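Local coordinates for GTP-binding nuclear protein GSP1 (Encephalitozoon cuniculi, PDB 4DJT) that binds GTP and GDP as a Ran-type small GTPase and probably drives import of proteins into the nucleus and export of RNA, at residues H49-L54 with I61-W66. Numbering follows the deposited sequence.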
# COMPACT_ATOMS: atom_id res chain seq x y z
N HIS A 49 6.87 -6.68 -4.46
CA HIS A 49 7.78 -6.67 -3.29
C HIS A 49 7.32 -7.67 -2.26
O HIS A 49 6.35 -7.41 -1.56
CB HIS A 49 7.78 -5.28 -2.65
CG HIS A 49 8.32 -4.19 -3.52
ND1 HIS A 49 9.63 -3.89 -3.58
CD2 HIS A 49 7.67 -3.26 -4.35
CE1 HIS A 49 9.81 -2.83 -4.42
NE2 HIS A 49 8.61 -2.46 -4.88
N PRO A 50 7.96 -8.83 -2.19
CA PRO A 50 7.59 -9.76 -1.11
C PRO A 50 8.11 -9.29 0.24
O PRO A 50 9.29 -8.97 0.37
CB PRO A 50 8.26 -11.07 -1.48
CG PRO A 50 8.95 -10.85 -2.76
CD PRO A 50 8.81 -9.46 -3.23
N VAL A 51 7.21 -9.27 1.22
CA VAL A 51 7.59 -9.02 2.62
C VAL A 51 6.94 -10.09 3.54
O VAL A 51 5.71 -10.28 3.55
CB VAL A 51 7.27 -7.58 3.09
CG1 VAL A 51 5.78 -7.25 2.95
CG2 VAL A 51 7.76 -7.36 4.51
N THR A 52 7.80 -10.77 4.29
CA THR A 52 7.42 -11.86 5.16
C THR A 52 7.58 -11.43 6.62
O THR A 52 8.59 -10.85 7.01
CB THR A 52 8.30 -13.10 4.92
OG1 THR A 52 8.15 -13.52 3.56
CG2 THR A 52 7.87 -14.25 5.89
N PHE A 53 6.54 -11.72 7.39
CA PHE A 53 6.56 -11.57 8.83
C PHE A 53 6.30 -12.93 9.46
O PHE A 53 5.56 -13.75 8.92
CB PHE A 53 5.43 -10.62 9.27
CG PHE A 53 5.51 -9.24 8.71
CD1 PHE A 53 4.92 -8.95 7.49
CD2 PHE A 53 6.17 -8.25 9.37
CE1 PHE A 53 4.99 -7.68 6.96
CE2 PHE A 53 6.22 -6.95 8.84
CZ PHE A 53 5.61 -6.68 7.64
N LEU A 54 6.89 -13.15 10.61
CA LEU A 54 6.53 -14.30 11.45
C LEU A 54 5.60 -13.80 12.54
O LEU A 54 5.85 -12.75 13.17
CB LEU A 54 7.81 -14.88 12.04
CG LEU A 54 7.82 -16.20 12.81
CD1 LEU A 54 7.22 -17.33 12.00
CD2 LEU A 54 9.28 -16.51 13.14
N ILE A 61 3.78 -15.24 7.27
CA ILE A 61 2.80 -14.46 6.58
C ILE A 61 3.50 -13.64 5.54
O ILE A 61 4.33 -12.81 5.88
CB ILE A 61 2.04 -13.57 7.55
CG1 ILE A 61 1.24 -14.45 8.48
CG2 ILE A 61 1.13 -12.60 6.79
CD1 ILE A 61 0.57 -13.72 9.63
N LYS A 62 3.21 -13.91 4.27
CA LYS A 62 3.90 -13.22 3.18
C LYS A 62 2.92 -12.34 2.43
O LYS A 62 1.85 -12.81 1.98
CB LYS A 62 4.59 -14.19 2.19
CG LYS A 62 5.23 -13.46 1.00
CD LYS A 62 5.89 -14.41 0.01
CE LYS A 62 7.19 -14.92 0.53
NZ LYS A 62 7.67 -16.03 -0.33
N PHE A 63 3.28 -11.07 2.31
CA PHE A 63 2.54 -10.14 1.47
C PHE A 63 3.33 -9.92 0.17
O PHE A 63 4.50 -9.55 0.18
CB PHE A 63 2.35 -8.81 2.21
CG PHE A 63 1.56 -8.95 3.49
CD1 PHE A 63 0.18 -8.99 3.45
CD2 PHE A 63 2.19 -9.00 4.71
CE1 PHE A 63 -0.58 -9.06 4.63
CE2 PHE A 63 1.47 -9.08 5.89
CZ PHE A 63 0.08 -9.12 5.86
N ASN A 64 2.66 -10.10 -0.96
CA ASN A 64 3.24 -9.76 -2.24
C ASN A 64 2.66 -8.44 -2.62
O ASN A 64 1.50 -8.35 -3.06
CB ASN A 64 2.88 -10.85 -3.27
CG ASN A 64 3.74 -12.09 -3.10
OD1 ASN A 64 4.97 -12.01 -2.90
ND2 ASN A 64 3.09 -13.27 -3.19
N VAL A 65 3.44 -7.38 -2.35
CA VAL A 65 2.94 -6.03 -2.42
C VAL A 65 3.30 -5.42 -3.79
O VAL A 65 4.46 -5.33 -4.13
CB VAL A 65 3.50 -5.15 -1.26
CG1 VAL A 65 2.80 -3.79 -1.26
CG2 VAL A 65 3.33 -5.86 0.07
N TRP A 66 2.29 -5.11 -4.60
CA TRP A 66 2.50 -4.54 -5.94
C TRP A 66 2.58 -3.07 -5.90
O TRP A 66 1.76 -2.41 -5.24
CB TRP A 66 1.37 -4.95 -6.87
CG TRP A 66 1.47 -6.37 -7.29
CD1 TRP A 66 1.94 -7.44 -6.55
CD2 TRP A 66 1.08 -6.94 -8.57
NE1 TRP A 66 1.91 -8.59 -7.30
CE2 TRP A 66 1.37 -8.35 -8.50
CE3 TRP A 66 0.51 -6.42 -9.74
CZ2 TRP A 66 1.12 -9.21 -9.56
CZ3 TRP A 66 0.26 -7.29 -10.79
CH2 TRP A 66 0.55 -8.65 -10.71
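Val51 and Phe63 form the central hydrogen-bonded pair of an antiparallel ladder: Val51 N gives its hydrogen to Phe63 O at 2.9 Å, in the carbonyl plane, and Phe63 N returns one to Val51 O, 171° at the hydrogen. His49 with Val65 and Phe53 with Ile61 repeat this two-bond exchange, making six hydrogen bonds in all. Pro50 has no amide hydrogen to offer, yet it fits because it faces Asn64 in a non-hydrogen-bonded pair; its CA lies 3.4 Å from Phe63 O in a CA-H...O contact.

Val51, Phe53, Phe63 and Val65 pack against one another on one face, which Ile61 shares. The side chains of Phe53 and Phe63 cross at about a right angle, Phe53 CD1 meeting the Phe63 ring at its edge, 3.8 Å from Phe63 CE2. Val51 CG1, set between its backbone N and carbonyl carbon (chi1 59°), bridges two partners on the opposite strand, 3.8 Å from Phe63 CB and 4.0 Å from Val65 CG2. Branched and aromatic residues suit this extended backbone and the greasy cover that helix 164-174 lays over Ile61, Phe63 and Val65. His49 continues this face at the end nearer the nucleotide, its ring nitrogens hydrogen-bonded to Lys38 and Tyr194.

Polar groups border the other face. The aliphatic part of Lys62 runs across Thr52, its CE 3.5 Å from Thr52 OG1, a hydroxyl that is hydrogen-bonded to Asp33. Asn64 turns OD1 over Pro50 CB at 3.7 Å while accepting a hydrogen bond from Asn48.

Together the strands make the beta hairpin of the Ras-like GTPase fold; its strand 60-68 runs parallel to strand 11-17 and leads toward switch II.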